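Local structure of annexin B22 (Schistosoma mansoni, 4MDU) at residues F36-A42 / E73-S77; D177-A181 / R235-R239; S116-A120 / V153-K157. The protein binds acidic phospholipid membranes in a calcium-dependent manner, aggregates liposomes when calcium is present, and takes part in worm reproduction and host-parasite interaction. One frame throughout, in Å; residues are numbered along the deposited sequence.

In the fold
The chain is mostly helical, and all three contacts join pairs of helices. Along the chain, contact 1 closes first, then contact 3, then contact 2. Contact 1 joins helices 38-48 and 68-82 within the predicted first annexin repeat. Contact 3 joins helices 109-122 and 140-156 within the second. Contact 2 links the second repeat to the third through helices 177-187 and 236-243. The centres of contacts 1 and 2 lie 44 Å apart, on opposite sides of the chain's centre. Contact 3 is 27 Å from contact 1 and 26 Å from contact 2, centre to centre. Two contacts thus tie helices inside repeats, and one joins consecutive repeats.

Contact 1: residues F36-A42 / E73-S77; sequences FSASADA and EICQS
Phe36 meets Glu73 and Ile74 with the edge of its ring. Phe36 CE2 lies 3.6 Å from Glu73 CB, and Phe36 CZ lies 3.9 Å from Ile74 CG1. Glu73 CB and Ile74 CG1 both lie close to the ring plane. The ring reaches them because Phe36 CG is anti to the backbone N (chi1 174°). One ring face is lined, toward its rim, by the backbone N of Ala38. The Glu73 chain bends at its second torsion and brings OE1 to 3.6 Å from Phe36 CE2. Its carboxylate is turned 46° from the ring plane, so the two flat groups are not stacked.

Ile74 divides its branches between different partners. CG1 serves the ring, while CD1 at its end presses on Asp41 CB at 3.5 Å. CG2 points to the backbone of Ala42. The Asp41 carboxylate is committed elsewhere, to salt bridges with Arg66 and Arg44. Ile62 of helix 56-63 also touches both Asp41 and Ile74.

Further along, Ala38 CB rests on helix 68-82 against Glu73 O and Ser77 CB, 3.8 Å from the latter. Ser77 OG comes within 3.1 Å of Ser39 CA. It is also near Ser39 N, but the angle is too poor for a hydrogen bond. These small residues let the backbones come close, and the short helix axes approach to 8.1 Å. Ser37 is the N-cap of helix 38-48: its OG accepts from Ala40 N.

The Ile74 side chain is about 9 Å from that of Met49, a calcium ligand. The short segments cross at -72°. This steep crossing, inside the predicted first repeat, fits the annexin fold, in which the third helix of a repeat runs across the other four.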
loop_
_atom_site.group_PDB
_atom_site.type_symbol
_atom_site.label_atom_id
_atom_site.label_comp_id
_atom_site.label_asym_id
_atom_site.label_seq_id
_atom_site.Cartn_x
_atom_site.Cartn_y
_atom_site.Cartn_z
ATOM N N PHE B 36 -8.519 36.844 -20.893
ATOM C CA PHE B 36 -8.763 35.575 -21.593
ATOM C C PHE B 36 -9.650 35.668 -22.838
ATOM O O PHE B 36 -10.812 36.051 -22.760
ATOM C CB PHE B 36 -9.332 34.515 -20.641
ATOM C CG PHE B 36 -9.725 33.236 -21.331
ATOM C CD1 PHE B 36 -8.778 32.475 -21.999
ATOM C CD2 PHE B 36 -11.045 32.795 -21.316
ATOM C CE1 PHE B 36 -9.139 31.298 -22.640
ATOM C CE2 PHE B 36 -11.407 31.621 -21.949
ATOM C CZ PHE B 36 -10.452 30.870 -22.614
ATOM N N SER B 37 -9.086 35.296 -23.981
ATOM C CA SER B 37 -9.847 35.207 -25.219
ATOM C C SER B 37 -9.854 33.769 -25.740
ATOM O O SER B 37 -8.878 33.289 -26.322
ATOM C CB SER B 37 -9.282 36.153 -26.275
ATOM O OG SER B 37 -9.999 36.042 -27.487
ATOM N N ALA B 38 -10.965 33.083 -25.513
ATOM C CA ALA B 38 -11.135 31.730 -26.002
ATOM C C ALA B 38 -10.865 31.677 -27.497
ATOM O O ALA B 38 -10.100 30.842 -27.963
ATOM C CB ALA B 38 -12.539 31.232 -25.686
ATOM N N SER B 39 -11.479 32.573 -28.258
ATOM C CA SER B 39 -11.309 32.540 -29.706
ATOM C C SER B 39 -9.874 32.822 -30.115
ATOM O O SER B 39 -9.345 32.162 -31.008
ATOM C CB SER B 39 -12.253 33.517 -30.401
ATOM O OG SER B 39 -12.241 34.763 -29.744
ATOM N N ALA B 40 -9.241 33.796 -29.466
ATOM C CA ALA B 40 -7.857 34.129 -29.799
ATOM C C ALA B 40 -6.936 32.936 -29.556
ATOM O O ALA B 40 -6.051 32.646 -30.359
ATOM C CB ALA B 40 -7.385 35.335 -29.010
ATOM N N ASP B 41 -7.148 32.239 -28.446
ATOM C CA ASP B 41 -6.361 31.045 -28.158
ATOM C C ASP B 41 -6.650 29.947 -29.168
ATOM O O ASP B 41 -5.733 29.279 -29.654
ATOM C CB ASP B 41 -6.630 30.557 -26.737
ATOM C CG ASP B 41 -5.878 31.363 -25.711
ATOM O OD1 ASP B 41 -4.789 31.863 -26.057
ATOM O OD2 ASP B 41 -6.368 31.494 -24.575
ATOM N N ALA B 42 -7.935 29.760 -29.461
ATOM C CA ALA B 42 -8.362 28.827 -30.501
ATOM C C ALA B 42 -7.610 29.089 -31.804
ATOM O O ALA B 42 -7.045 28.169 -32.395
ATOM C CB ALA B 42 -9.883 28.926 -30.726
ATOM N N GLU B 73 -13.378 26.261 -22.478
ATOM C CA GLU B 73 -13.813 27.410 -23.264
ATOM C C GLU B 73 -13.114 27.400 -24.605
ATOM O O GLU B 73 -13.701 27.770 -25.620
ATOM C CB GLU B 73 -13.503 28.711 -22.548
ATOM C CG GLU B 73 -14.444 29.033 -21.428
ATOM C CD GLU B 73 -15.323 30.206 -21.770
ATOM O OE1 GLU B 73 -14.950 31.349 -21.422
ATOM O OE2 GLU B 73 -16.379 29.988 -22.404
ATOM N N ILE B 74 -11.852 26.976 -24.618
ATOM C CA ILE B 74 -11.095 26.979 -25.864
ATOM C C ILE B 74 -11.589 25.882 -26.805
ATOM O O ILE B 74 -11.776 26.123 -27.996
ATOM C CB ILE B 74 -9.578 26.848 -25.636
ATOM C CG1 ILE B 74 -9.062 28.059 -24.859
ATOM C CG2 ILE B 74 -8.848 26.722 -26.976
ATOM C CD1 ILE B 74 -7.596 27.971 -24.510
ATOM N N CYS B 75 -11.805 24.687 -26.261
ATOM C CA CYS B 75 -12.402 23.589 -27.019
ATOM C C CYS B 75 -13.661 24.054 -27.755
ATOM O O CYS B 75 -13.797 23.855 -28.964
ATOM C CB CYS B 75 -12.766 22.424 -26.094
ATOM S SG CYS B 75 -11.360 21.492 -25.477
ATOM N N GLN B 76 -14.575 24.669 -27.012
ATOM C CA GLN B 76 -15.843 25.119 -27.570
ATOM C C GLN B 76 -15.610 26.118 -28.700
ATOM O O GLN B 76 -16.120 25.952 -29.811
ATOM C CB GLN B 76 -16.708 25.752 -26.485
ATOM C CG GLN B 76 -18.037 26.282 -26.998
ATOM C CD GLN B 76 -18.748 27.163 -25.987
ATOM O OE1 GLN B 76 -18.175 28.126 -25.473
ATOM N NE2 GLN B 76 -20.001 26.834 -25.692
ATOM N N SER B 77 -14.827 27.151 -28.411
ATOM C CA SER B 77 -14.585 28.202 -29.377
ATOM C C SER B 77 -13.992 27.621 -30.653
ATOM O O SER B 77 -14.429 27.943 -31.754
ATOM C CB SER B 77 -13.656 29.261 -28.786
ATOM O OG SER B 77 -13.277 30.198 -29.777
#

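Contact 2: residues D177-A181 / R235-R239; sequences DYEYA and RRITR
Tyr180 and Arg235 meet face to face because of their torsions. A chi1 of 179° swings the Tyr180 ring away from its own backbone N and toward helix 236-243. The Arg235 chain folds at its second torsion (chi2 -56°) and lays its guanidinium on that ring. The planes are only 3° apart and the centres 3.8 Å apart. This is a stack and also a cation-pi contact. Arg235 CD adds a CH-pi contact over the same ring, 3.7 Å from Tyr180 CE1.

Arg235 NH1 also forms a salt bridge with Asp177 OD1 at 3.3 Å. The carboxylate is nearly perpendicular to the guanidinium. The other carboxylate oxygen, Asp177 OD2, takes a hydrogen bond from Gly125 N of the second subunit. Asp177 therefore bears on both this contact and the dimer.

Deeper in, Thr238 CG2 packs on Ala181 CB at 3.9 Å. Thr238 OG1 is hydrogen-bonded to Tyr276 OH.

The contact is a junction between the predicted second and third annexin repeats. It joins the starts of helices 177-187 and 236-243. Helix 274-288 packs against both: Tyr276 touches Asp177, Leu279 touches Ala181 and Leu280 touches Ile237.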
loop_
_atom_site.group_PDB
_atom_site.type_symbol
_atom_site.label_atom_id
_atom_site.label_comp_id
_atom_site.label_asym_id
_atom_site.label_seq_id
_atom_site.Cartn_x
_atom_site.Cartn_y
_atom_site.Cartn_z
ATOM N N ASP B 177 -13.475 -1.766 6.648
ATOM C CA ASP B 177 -13.498 -0.379 7.083
ATOM C C ASP B 177 -13.033 0.572 5.984
ATOM O O ASP B 177 -13.568 1.674 5.837
ATOM C CB ASP B 177 -12.666 -0.201 8.356
ATOM C CG ASP B 177 -13.148 -1.096 9.496
ATOM O OD1 ASP B 177 -14.374 -1.198 9.687
ATOM O OD2 ASP B 177 -12.311 -1.702 10.199
ATOM N N TYR B 178 -12.032 0.158 5.215
ATOM C CA TYR B 178 -11.512 1.020 4.162
ATOM C C TYR B 178 -12.580 1.236 3.101
ATOM O O TYR B 178 -12.813 2.364 2.660
ATOM C CB TYR B 178 -10.247 0.423 3.535
ATOM C CG TYR B 178 -9.889 1.001 2.171
ATOM C CD1 TYR B 178 -9.547 2.344 2.029
ATOM C CD2 TYR B 178 -9.868 0.191 1.036
ATOM C CE1 TYR B 178 -9.219 2.866 0.795
ATOM C CE2 TYR B 178 -9.531 0.703 -0.215
ATOM C CZ TYR B 178 -9.208 2.040 -0.325
ATOM O OH TYR B 178 -8.871 2.561 -1.551
ATOM N N GLU B 179 -13.238 0.151 2.707
ATOM C CA GLU B 179 -14.230 0.198 1.636
ATOM C C GLU B 179 -15.428 1.043 2.040
ATOM O O GLU B 179 -15.964 1.828 1.251
ATOM C CB GLU B 179 -14.683 -1.214 1.262
ATOM C CG GLU B 179 -13.632 -2.045 0.552
ATOM C CD GLU B 179 -12.548 -2.562 1.487
ATOM O OE1 GLU B 179 -12.691 -2.370 2.712
ATOM O OE2 GLU B 179 -11.562 -3.169 0.995
ATOM N N TYR B 180 -15.842 0.879 3.287
ATOM C CA TYR B 180 -16.967 1.634 3.793
ATOM C C TYR B 180 -16.622 3.122 3.785
ATOM O O TYR B 180 -17.420 3.948 3.315
ATOM C CB TYR B 180 -17.347 1.151 5.193
ATOM C CG TYR B 180 -18.510 1.910 5.794
ATOM C CD1 TYR B 180 -18.306 3.133 6.426
ATOM C CD2 TYR B 180 -19.809 1.415 5.724
ATOM C CE1 TYR B 180 -19.358 3.845 6.972
ATOM C CE2 TYR B 180 -20.881 2.121 6.282
ATOM C CZ TYR B 180 -20.645 3.337 6.905
ATOM O OH TYR B 180 -21.679 4.066 7.465
ATOM N N ALA B 181 -15.430 3.466 4.276
ATOM C CA ALA B 181 -15.001 4.869 4.296
ATOM C C ALA B 181 -14.900 5.416 2.885
ATOM O O ALA B 181 -15.317 6.544 2.612
ATOM C CB ALA B 181 -13.662 5.034 5.030
ATOM N N ARG B 235 -17.428 3.164 13.357
ATOM C CA ARG B 235 -17.699 4.063 12.236
ATOM C C ARG B 235 -17.411 5.509 12.598
ATOM O O ARG B 235 -17.372 6.372 11.722
ATOM C CB ARG B 235 -19.172 3.976 11.817
ATOM C CG ARG B 235 -19.630 2.614 11.338
ATOM C CD ARG B 235 -18.766 2.130 10.192
ATOM N NE ARG B 235 -19.282 0.912 9.575
ATOM C CZ ARG B 235 -18.522 0.054 8.899
ATOM N NH1 ARG B 235 -17.216 0.279 8.773
ATOM N NH2 ARG B 235 -19.061 -1.030 8.360
ATOM N N ARG B 236 -17.241 5.778 13.893
ATOM C CA ARG B 236 -17.153 7.154 14.382
ATOM C C ARG B 236 -15.955 7.909 13.811
ATOM O O ARG B 236 -16.051 9.096 13.464
ATOM C CB ARG B 236 -17.136 7.192 15.912
ATOM C CG ARG B 236 -18.523 7.213 16.549
ATOM C CD ARG B 236 -18.437 7.172 18.068
ATOM N NE ARG B 236 -17.728 5.984 18.539
ATOM C CZ ARG B 236 -17.555 5.675 19.821
ATOM N NH1 ARG B 236 -18.040 6.466 20.771
ATOM N NH2 ARG B 236 -16.898 4.570 20.152
ATOM N N ILE B 237 -14.825 7.220 13.699
ATOM C CA ILE B 237 -13.652 7.846 13.116
ATOM C C ILE B 237 -13.983 8.237 11.683
ATOM O O ILE B 237 -13.687 9.347 11.251
ATOM C CB ILE B 237 -12.430 6.918 13.163
ATOM C CG1 ILE B 237 -12.198 6.457 14.603
ATOM C CG2 ILE B 237 -11.194 7.620 12.607
ATOM C CD1 ILE B 237 -10.923 5.699 14.808
ATOM N N THR B 238 -14.622 7.328 10.953
ATOM C CA THR B 238 -14.893 7.581 9.545
ATOM C C THR B 238 -15.781 8.792 9.396
ATOM O O THR B 238 -15.465 9.726 8.664
ATOM C CB THR B 238 -15.575 6.392 8.879
ATOM O OG1 THR B 238 -14.642 5.309 8.784
ATOM C CG2 THR B 238 -16.072 6.786 7.483
ATOM N N ARG B 239 -16.897 8.763 10.109
ATOM C CA ARG B 239 -17.860 9.843 10.054
ATOM C C ARG B 239 -17.177 11.181 10.235
ATOM O O ARG B 239 -17.360 12.083 9.418
HETATM O O HOH W 1 -15.193 3.096 7.907
#

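Contact 3: residues S116-A120 / V153-K157; sequences SLYYA and VLKDK
Tyr118 offers one ring face to Val153 of the other helix, with Val153 CG1 at 3.9 Å from Tyr118 CG. At its edge, in the plane of the ring, lies Tyr119 CE1. The neighbouring Tyr119 ring in turn has Tyr118 CD1 above its centre, at 3.9 Å from the plane. The edge of one tyrosine thus faces the flat side of the next.

Leu154 and Lys157 approach the Tyr118 ring obliquely. Leu154 CD2 lies 3.8 Å from Tyr118 CE2, and Lys157 CG lies 4.2 Å from Tyr118 CZ. Tyr118 extends trans to its N (chi1 175°), which sends the ring toward all three residues.

The Lys157 chain bends at its second and fourth torsions and crosses Tyr119 at about a right angle. Its CE comes within 3.1 Å of Tyr119 OH, a tight approach. Lys157 NZ is farther from that hydroxyl, at 4.2 Å, so this pair meets by carbon against oxygen. Lys157 lies just past the end of helix 140-156, and its side chain turns to the two tyrosines.

The contact lies within the predicted second annexin repeat. It joins the later part of helix 109-122 to the C-terminal end of helix 140-156. Tyr118 also touches Tyr150 on the latter, and Val153 reaches back to Tyr111 and Ala114. Helix 128-136 packs nearby, where Leu131, Ile134 and Phe135 meet Leu117.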
loop_
_atom_site.group_PDB
_atom_site.type_symbol
_atom_site.label_atom_id
_atom_site.label_comp_id
_atom_site.label_asym_id
_atom_site.label_seq_id
_atom_site.Cartn_x
_atom_site.Cartn_y
_atom_site.Cartn_z
ATOM N N SER B 116 -9.438 7.888 -15.118
ATOM C CA SER B 116 -8.459 7.285 -14.210
ATOM C C SER B 116 -9.114 6.380 -13.166
ATOM O O SER B 116 -8.540 5.360 -12.790
ATOM C CB SER B 116 -7.611 8.350 -13.499
ATOM O OG SER B 116 -6.817 9.072 -14.422
ATOM N N LEU B 117 -10.294 6.751 -12.672
ATOM C CA LEU B 117 -10.982 5.905 -11.690
ATOM C C LEU B 117 -11.365 4.608 -12.369
ATOM O O LEU B 117 -11.168 3.516 -11.834
ATOM C CB LEU B 117 -12.234 6.599 -11.112
ATOM C CG LEU B 117 -11.951 7.766 -10.161
ATOM C CD1 LEU B 117 -13.243 8.533 -9.854
ATOM C CD2 LEU B 117 -11.279 7.264 -8.877
ATOM N N TYR B 118 -11.921 4.735 -13.566
ATOM C CA TYR B 118 -12.283 3.580 -14.371
ATOM C C TYR B 118 -11.107 2.612 -14.516
ATOM O O TYR B 118 -11.236 1.417 -14.265
ATOM C CB TYR B 118 -12.741 4.048 -15.746
ATOM C CG TYR B 118 -13.017 2.908 -16.699
ATOM C CD1 TYR B 118 -12.081 2.519 -17.633
ATOM C CD2 TYR B 118 -14.210 2.215 -16.643
ATOM C CE1 TYR B 118 -12.331 1.481 -18.495
ATOM C CE2 TYR B 118 -14.471 1.178 -17.499
ATOM C CZ TYR B 118 -13.531 0.815 -18.424
ATOM O OH TYR B 118 -13.796 -0.229 -19.276
ATOM N N TYR B 119 -9.943 3.125 -14.908
ATOM C CA TYR B 119 -8.784 2.249 -15.070
ATOM C C TYR B 119 -8.289 1.667 -13.739
ATOM O O TYR B 119 -7.830 0.527 -13.674
ATOM C CB TYR B 119 -7.665 2.953 -15.859
ATOM C CG TYR B 119 -8.015 3.103 -17.331
ATOM C CD1 TYR B 119 -8.215 1.975 -18.124
ATOM C CD2 TYR B 119 -8.166 4.359 -17.926
ATOM C CE1 TYR B 119 -8.544 2.081 -19.464
ATOM C CE2 TYR B 119 -8.504 4.477 -19.288
ATOM C CZ TYR B 119 -8.692 3.320 -20.044
ATOM O OH TYR B 119 -9.024 3.369 -21.382
ATOM N N ALA B 120 -8.415 2.438 -12.670
ATOM C CA ALA B 120 -7.972 1.969 -11.362
ATOM C C ALA B 120 -8.787 0.763 -10.896
ATOM O O ALA B 120 -8.334 -0.027 -10.054
ATOM C CB ALA B 120 -8.049 3.096 -10.338
ATOM N N VAL B 153 -18.111 7.657 -19.178
ATOM C CA VAL B 153 -16.947 6.878 -19.575
ATOM C C VAL B 153 -17.399 5.454 -19.896
ATOM O O VAL B 153 -16.917 4.838 -20.847
ATOM C CB VAL B 153 -15.867 6.842 -18.477
ATOM C CG1 VAL B 153 -14.880 5.708 -18.737
ATOM C CG2 VAL B 153 -15.141 8.189 -18.379
ATOM N N LEU B 154 -18.338 4.937 -19.104
ATOM C CA LEU B 154 -18.852 3.592 -19.329
ATOM C C LEU B 154 -19.541 3.479 -20.686
ATOM O O LEU B 154 -19.470 2.439 -21.340
ATOM C CB LEU B 154 -19.800 3.169 -18.210
ATOM C CG LEU B 154 -19.147 2.982 -16.838
ATOM C CD1 LEU B 154 -20.196 2.693 -15.785
ATOM C CD2 LEU B 154 -18.110 1.883 -16.872
ATOM N N LYS B 155 -20.202 4.542 -21.122
ATOM C CA LYS B 155 -20.850 4.498 -22.425
ATOM C C LYS B 155 -19.762 4.506 -23.474
ATOM O O LYS B 155 -19.768 3.700 -24.401
ATOM C CB LYS B 155 -21.778 5.698 -22.631
ATOM C CG LYS B 155 -22.841 5.867 -21.555
ATOM N N ASP B 156 -18.815 5.418 -23.310
ATOM C CA ASP B 156 -17.702 5.559 -24.242
ATOM C C ASP B 156 -16.863 4.285 -24.393
ATOM O O ASP B 156 -16.240 4.066 -25.434
ATOM C CB ASP B 156 -16.807 6.723 -23.811
ATOM C CG ASP B 156 -17.457 8.072 -24.039
ATOM O OD1 ASP B 156 -18.649 8.096 -24.403
ATOM O OD2 ASP B 156 -16.778 9.106 -23.846
ATOM N N LYS B 157 -16.835 3.456 -23.356
ATOM C CA LYS B 157 -15.987 2.267 -23.357
ATOM C C LYS B 157 -16.764 0.987 -23.634
ATOM O O LYS B 157 -16.270 -0.107 -23.362
ATOM C CB LYS B 157 -15.237 2.142 -22.027
ATOM C CG LYS B 157 -14.146 3.174 -21.833
ATOM C CD LYS B 157 -12.930 2.839 -22.685
ATOM C CE LYS B 157 -11.864 3.915 -22.595
ATOM N NZ LYS B 157 -12.318 5.226 -23.144
#